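Putative NADH dehydrogenase/NAD(P)H nitroreductase (Parabacteroides distasonis, PDB 3M5K) binds flavin mononucleotide and is probably an FMN-dependent oxidoreductase of the nitroreductase family, found as a two-subunit assembly. Local coordinates at residues T119-Y124 against L144-V149; V82-T87 against L135-H140. All coordinates share one frame; numbering follows the deposited sequence. Where two conformers were deposited one is given.

Contact 1 (T119-Y124 against L144-V149); sequences TAVYPY and LNVIPV. With FMN (flavin mononucleotide), chain C.
T119 and V146 face each other as an antiparallel hydrogen-bonded pair, with both side chains on the same face of the sheet. T119 holds OG1 between its own N and carbonyl carbon (chi1 75°), which turns the hydroxyl back onto the neighbouring strand: OG1 donates to V146 O at 2.7 Å. T119 N reaches that same oxygen at 3.0 Å from the opposite face of the carbonyl plane, while V146 N answers to T119 O at 2.9 Å. An alanine in place of T119 removes OG1 and CG2, and would probably leave V146 O with a single donor from this residue and a gap beside FMN N3. Further along, V121 N bonds L144 O. V121 CG2 lies against the backbone of N145 and meets V146 CG2 at 3.7 Å, and helix 125-135 packs on both valines. At the end of the pairing Y122 CD2 comes obliquely within 4.0 Å of L144 CD1. On the flavin side A120 N donates to FMN O4 at 3.3 Å, and T119 CA lies 3.5 Å from FMN C4. V146 thus grips from behind the strand end that touches the isoalloxazine, and the bond to O4 probably draws electron density toward the flavin pyrimidine.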
loop_
_atom_site.group_PDB
_atom_site.type_symbol
_atom_site.label_atom_id
_atom_site.label_comp_id
_atom_site.label_asym_id
_atom_site.label_seq_id
_atom_site.Cartn_x
_atom_site.Cartn_y
_atom_site.Cartn_z
ATOM N N THR A 119 -1.223 2.961 -12.460
ATOM C CA THR A 119 -0.354 2.733 -13.628
ATOM C C THR A 119 1.070 3.079 -13.240
ATOM O O THR A 119 1.338 4.155 -12.701
ATOM C CB THR A 119 -0.814 3.455 -14.930
ATOM O OG1 THR A 119 -0.534 4.861 -14.883
ATOM C CG2 THR A 119 -2.350 3.201 -15.166
ATOM N N ALA A 120 1.978 2.163 -13.522
ATOM C CA ALA A 120 3.348 2.291 -13.033
ATOM C C ALA A 120 4.117 3.394 -13.737
ATOM O O ALA A 120 3.949 3.597 -14.942
ATOM C CB ALA A 120 4.106 0.964 -13.187
ATOM N N VAL A 121 4.973 4.093 -12.989
ATOM C CA VAL A 121 5.980 4.972 -13.572
ATOM C C VAL A 121 7.366 4.429 -13.185
ATOM O O VAL A 121 7.988 3.670 -13.936
ATOM C CB VAL A 121 5.711 6.458 -13.206
ATOM C CG1 VAL A 121 6.770 7.359 -13.797
ATOM C CG2 VAL A 121 4.302 6.875 -13.669
ATOM N N TYR A 122 7.803 4.712 -11.960
ATOM C CA TYR A 122 8.884 3.988 -11.341
ATOM C C TYR A 122 8.556 2.477 -11.368
ATOM O O TYR A 122 7.385 2.094 -11.158
ATOM C CB TYR A 122 9.056 4.474 -9.872
ATOM C CG TYR A 122 10.074 3.702 -9.051
ATOM C CD1 TYR A 122 11.386 4.153 -8.931
ATOM C CD2 TYR A 122 9.707 2.557 -8.339
ATOM C CE1 TYR A 122 12.321 3.471 -8.139
ATOM C CE2 TYR A 122 10.606 1.890 -7.566
ATOM C CZ TYR A 122 11.917 2.335 -7.465
ATOM O OH TYR A 122 12.817 1.629 -6.692
ATOM N N PRO A 123 9.573 1.622 -11.615
ATOM C CA PRO A 123 11.013 1.878 -11.786
ATOM C C PRO A 123 11.494 2.045 -13.245
ATOM O O PRO A 123 12.701 1.916 -13.503
ATOM C CB PRO A 123 11.641 0.601 -11.212
ATOM C CG PRO A 123 10.682 -0.444 -11.649
ATOM C CD PRO A 123 9.308 0.176 -11.618
ATOM N N TYR A 124 10.574 2.350 -14.151
ATOM C CA TYR A 124 10.893 2.345 -15.618
ATOM C C TYR A 124 11.424 3.707 -16.074
ATOM O O TYR A 124 10.661 4.694 -16.114
ATOM C CB TYR A 124 9.650 1.988 -16.430
ATOM C CG TYR A 124 9.050 0.690 -16.047
ATOM C CD1 TYR A 124 9.610 -0.519 -16.477
ATOM C CD2 TYR A 124 7.946 0.633 -15.196
ATOM C CE1 TYR A 124 9.069 -1.723 -16.098
ATOM C CE2 TYR A 124 7.390 -0.591 -14.826
ATOM C CZ TYR A 124 7.961 -1.751 -15.273
ATOM O OH TYR A 124 7.408 -2.957 -14.904
ATOM N N LEU A 144 5.937 7.704 -8.629
ATOM C CA LEU A 144 5.710 6.278 -8.428
ATOM C C LEU A 144 4.746 5.756 -9.501
ATOM O O LEU A 144 4.936 4.682 -10.060
ATOM C CB LEU A 144 5.108 5.973 -7.043
ATOM C CG LEU A 144 4.844 4.467 -6.783
ATOM C CD1 LEU A 144 6.154 3.615 -6.926
ATOM C CD2 LEU A 144 4.215 4.326 -5.360
ATOM N N ASN A 145 3.691 6.518 -9.729
ATOM C CA ASN A 145 2.565 6.059 -10.564
ATOM C C ASN A 145 1.765 7.219 -11.130
ATOM O O ASN A 145 1.937 8.349 -10.714
ATOM C CB ASN A 145 1.662 5.084 -9.772
ATOM C CG ASN A 145 1.180 5.652 -8.443
ATOM O OD1 ASN A 145 0.954 6.858 -8.306
ATOM N ND2 ASN A 145 1.048 4.781 -7.436
ATOM N N VAL A 146 0.899 6.920 -12.100
ATOM C CA VAL A 146 -0.190 7.802 -12.465
ATOM C C VAL A 146 -1.480 7.066 -12.194
ATOM O O VAL A 146 -1.667 5.915 -12.625
ATOM C CB VAL A 146 -0.131 8.270 -13.980
ATOM C CG1 VAL A 146 -1.285 9.287 -14.255
ATOM C CG2 VAL A 146 1.276 8.822 -14.339
ATOM N N ILE A 147 -2.388 7.721 -11.496
ATOM C CA ILE A 147 -3.670 7.099 -11.125
ATOM C C ILE A 147 -4.813 7.912 -11.760
ATOM O O ILE A 147 -5.258 8.903 -11.205
ATOM C CB ILE A 147 -3.879 6.998 -9.563
ATOM C CG1 ILE A 147 -2.668 6.276 -8.903
ATOM C CG2 ILE A 147 -5.209 6.312 -9.234
ATOM C CD1 ILE A 147 -2.735 6.148 -7.387
ATOM N N PRO A 148 -5.267 7.472 -12.942
ATOM C CA PRO A 148 -6.476 8.087 -13.477
ATOM C C PRO A 148 -7.646 7.758 -12.560
ATOM O O PRO A 148 -7.700 6.670 -11.966
ATOM C CB PRO A 148 -6.654 7.446 -14.850
ATOM C CG PRO A 148 -5.427 6.628 -15.108
ATOM C CD PRO A 148 -4.732 6.407 -13.800
ATOM N N VAL A 149 -8.553 8.703 -12.430
ATOM C CA VAL A 149 -9.768 8.487 -11.670
ATOM C C VAL A 149 -10.947 8.973 -12.506
ATOM O O VAL A 149 -10.798 9.781 -13.433
ATOM C CB VAL A 149 -9.765 9.191 -10.287
ATOM C CG1 VAL A 149 -8.768 8.540 -9.333
ATOM C CG2 VAL A 149 -9.464 10.675 -10.432
HETATM N N1 FMN C . -2.464 -1.258 -14.843
HETATM C C2 FMN C . -2.335 -0.628 -16.073
HETATM O O2 FMN C . -3.291 -0.538 -16.854
HETATM N N3 FMN C . -1.128 -0.078 -16.441
HETATM C C4 FMN C . 0.001 -0.153 -15.655
HETATM O O4 FMN C . 1.025 0.372 -16.064
HETATM C C4A FMN C . -0.097 -0.801 -14.411
HETATM N N5 FMN C . 1.020 -0.939 -13.579
HETATM C C5A FMN C . 0.821 -1.400 -12.281
HETATM C C6 FMN C . 1.892 -1.343 -11.393
HETATM C C7 FMN C . 1.763 -1.739 -10.058
HETATM C C7M FMN C . 3.034 -1.592 -9.208
HETATM C C8 FMN C . 0.489 -2.209 -9.581
HETATM C C8M FMN C . 0.214 -2.655 -8.156
HETATM C C9 FMN C . -0.569 -2.274 -10.470
HETATM C C9A FMN C . -0.433 -1.871 -11.845
HETATM N N10 FMN C . -1.501 -1.954 -12.784
HETATM C C10 FMN C . -1.353 -1.346 -14.021
HETATM C "C1'" FMN C . -2.854 -2.529 -12.453
HETATM C "C2'" FMN C . -2.771 -4.062 -12.497
HETATM O "O2'" FMN C . -2.853 -4.533 -13.837
HETATM C "C3'" FMN C . -3.891 -4.694 -11.652
HETATM O "O3'" FMN C . -3.791 -4.308 -10.290
HETATM C "C4'" FMN C . -3.957 -6.210 -11.796
HETATM O "O4'" FMN C . -4.287 -6.598 -13.140
HETATM C "C5'" FMN C . -4.966 -6.788 -10.803
HETATM O "O5'" FMN C . -6.274 -6.319 -11.083
HETATM P P FMN C . -7.173 -5.505 -10.019
HETATM O O1P FMN C . -7.363 -6.413 -8.811
HETATM O O2P FMN C . -6.519 -4.167 -9.659
HETATM O O3P FMN C . -8.473 -5.206 -10.711
#

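Contact 2 (V82-T87 against L135-H140); sequences VVCGDT and LRLPDH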
loop_
_atom_site.group_PDB
_atom_site.type_symbol
_atom_site.label_atom_id
_atom_site.label_comp_id
_atom_site.label_asym_id
_atom_site.label_seq_id
_atom_site.Cartn_x
_atom_site.Cartn_y
_atom_site.Cartn_z
ATOM N N VAL A 82 -0.950 11.833 -9.558
ATOM C CA VAL A 82 0.410 11.268 -9.610
ATOM C C VAL A 82 1.013 11.259 -8.210
ATOM O O VAL A 82 1.185 12.324 -7.596
ATOM C CB VAL A 82 1.300 12.066 -10.608
ATOM C CG1 VAL A 82 2.738 11.514 -10.670
ATOM C CG2 VAL A 82 0.619 12.032 -12.040
ATOM N N VAL A 83 1.249 10.056 -7.676
ATOM C CA VAL A 83 1.871 9.919 -6.376
ATOM C C VAL A 83 3.381 9.874 -6.561
ATOM O O VAL A 83 3.882 9.048 -7.309
ATOM C CB VAL A 83 1.343 8.673 -5.586
ATOM C CG1 VAL A 83 2.004 8.629 -4.168
ATOM C CG2 VAL A 83 -0.219 8.667 -5.548
ATOM N N CYS A 84 4.084 10.766 -5.848
ATOM C CA CYS A 84 5.526 10.911 -5.917
ATOM C C CYS A 84 6.177 10.735 -4.546
ATOM O O CYS A 84 5.533 10.964 -3.519
ATOM C CB CYS A 84 5.900 12.300 -6.440
ATOM S SG CYS A 84 5.192 12.739 -8.053
ATOM N N GLY A 85 7.452 10.355 -4.545
ATOM C CA GLY A 85 8.210 10.311 -3.322
ATOM C C GLY A 85 9.374 11.258 -3.354
ATOM O O GLY A 85 9.975 11.532 -4.420
ATOM N N ASP A 86 9.622 11.865 -2.203
ATOM C CA ASP A 86 10.773 12.726 -2.044
ATOM C C ASP A 86 11.960 11.872 -1.572
ATOM O O ASP A 86 12.024 11.403 -0.422
ATOM C CB ASP A 86 10.452 13.886 -1.082
ATOM C CG ASP A 86 11.605 14.876 -0.933
ATOM O OD1 ASP A 86 12.764 14.466 -1.037
ATOM O OD2 ASP A 86 11.338 16.066 -0.669
ATOM N N THR A 87 12.933 11.717 -2.451
ATOM C CA THR A 87 14.047 10.779 -2.233
ATOM C C THR A 87 15.100 11.373 -1.295
ATOM O O THR A 87 15.956 10.643 -0.803
ATOM C CB THR A 87 14.711 10.368 -3.560
ATOM O OG1 THR A 87 15.229 11.544 -4.186
ATOM C CG2 THR A 87 13.672 9.690 -4.498
ATOM N N LEU A 135 5.420 17.249 -15.950
ATOM C CA LEU A 135 4.958 17.831 -14.688
ATOM C C LEU A 135 6.036 18.654 -14.004
ATOM O O LEU A 135 5.840 19.140 -12.883
ATOM C CB LEU A 135 4.446 16.707 -13.776
ATOM C CG LEU A 135 3.262 15.902 -14.340
ATOM C CD1 LEU A 135 2.824 14.788 -13.339
ATOM C CD2 LEU A 135 2.106 16.810 -14.725
ATOM N N ARG A 136 7.173 18.816 -14.660
ATOM C CA ARG A 136 8.277 19.643 -14.147
ATOM C C ARG A 136 8.663 19.228 -12.717
ATOM O O ARG A 136 8.859 20.055 -11.827
ATOM C CB ARG A 136 7.945 21.156 -14.261
ATOM C CG ARG A 136 7.792 21.625 -15.697
ATOM C CD ARG A 136 7.082 22.979 -15.812
ATOM N NE ARG A 136 5.831 22.983 -15.067
ATOM C CZ ARG A 136 4.716 22.389 -15.452
ATOM N NH1 ARG A 136 4.630 21.770 -16.615
ATOM N NH2 ARG A 136 3.651 22.439 -14.659
ATOM N N LEU A 137 8.818 17.921 -12.524
ATOM C CA LEU A 137 9.206 17.386 -11.219
ATOM C C LEU A 137 10.683 17.582 -10.967
ATOM O O LEU A 137 11.501 17.172 -11.783
ATOM C CB LEU A 137 8.860 15.880 -11.104
ATOM C CG LEU A 137 7.377 15.574 -11.308
ATOM C CD1 LEU A 137 7.133 14.037 -11.174
ATOM C CD2 LEU A 137 6.412 16.376 -10.403
ATOM N N PRO A 138 11.035 18.188 -9.819
ATOM C CA PRO A 138 12.442 18.356 -9.434
ATOM C C PRO A 138 13.147 16.997 -9.349
ATOM O O PRO A 138 12.472 15.991 -9.133
ATOM C CB PRO A 138 12.365 19.022 -8.042
ATOM C CG PRO A 138 10.987 19.452 -7.856
ATOM C CD PRO A 138 10.099 18.787 -8.850
ATOM N N ASP A 139 14.474 17.039 -9.423
ATOM C CA ASP A 139 15.332 15.862 -9.470
ATOM C C ASP A 139 15.181 14.921 -8.265
ATOM O O ASP A 139 15.385 13.716 -8.388
ATOM C CB ASP A 139 16.799 16.294 -9.546
ATOM C CG ASP A 139 17.102 17.088 -10.791
ATOM O OD1 ASP A 139 16.802 16.585 -11.883
ATOM O OD2 ASP A 139 17.623 18.211 -10.649
ATOM N N HIS A 140 14.885 15.502 -7.114
ATOM C CA HIS A 140 14.680 14.753 -5.836
ATOM C C HIS A 140 13.239 14.229 -5.625
ATOM O O HIS A 140 12.927 13.624 -4.574
ATOM C CB HIS A 140 15.136 15.598 -4.646
ATOM C CG HIS A 140 14.187 16.681 -4.276
ATOM N ND1 HIS A 140 14.143 17.893 -4.941
ATOM C CD2 HIS A 140 13.241 16.746 -3.318
ATOM C CE1 HIS A 140 13.201 18.647 -4.409
ATOM N NE2 HIS A 140 12.635 17.975 -3.420
#
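V82 and C84 point from one face of strand 79-86, a central strand of the antiparallel sheet of this nitroreductase fold, toward L135 and L137, and D86 brings the end of its side chain to H140. Their partners belong to the end of helix 125-135 and the loop after it, which leads into strand 141-150. R136 ends that helix in a Schellman motif, and the chain then runs roughly the same way as the strand.

The apolar contacts come first. V82 and L135 reach toward each other tip to tip, CG2 against CD1 at 3.8 Å. Two residues on, C84 carries SG beside its backbone N (chi1 -56°), and the sulfur lies 3.9 Å from L137 CD1. Both leucines point toward the strand, one just before R136 and one just after it. I53 of the neighbouring strand 50-55 packs on V82 and C84 as well.

The polar contacts gather at the far end. H140 O takes two donors from T87: the backbone N, with an N-H...O angle of 166°, and the hydroxyl OG1 at 3.1 Å, standing above the carbonyl plane. Together they clamp the loop just where strand 141-150 begins. D86 CA adds a C-H...O contact to the same oxygen at 3.4 Å.

The last group is a carboxylate against a ring. D86 OD1 accepts from the backbone N atoms of I88 and K89, just after the strand, which probably holds the carboxylate in place. The carboxylate meets the imidazole of H140 at its edge, the two planes 55° apart, with D86 OD1 and OD2 each 3.3 Å from H140 CD2.

From the N terminus, 82-87 comes first, on strand 79-86; helix 94-111 follows, and 119-124 takes in the end of strand 115-120 and the loop after it. Helix 125-135 leads into 135-140, and strand 141-150 carries 144-149. The segments alternate, so the contacts cross: contact 2 closes a 47-residue loop containing the first half of contact 1, while contact 1 closes one of 19 containing the second half of contact 2. Strand 141-150 lies between strands 79-86 and 115-120; on the 79-86 side L144 N probably bonds V83 O, and V146 CG2 packs on V82 CG2. Together they tie strand 115-120, outermost within this chain and next to the flavin, to the sheet centre and the end of helix 125-135.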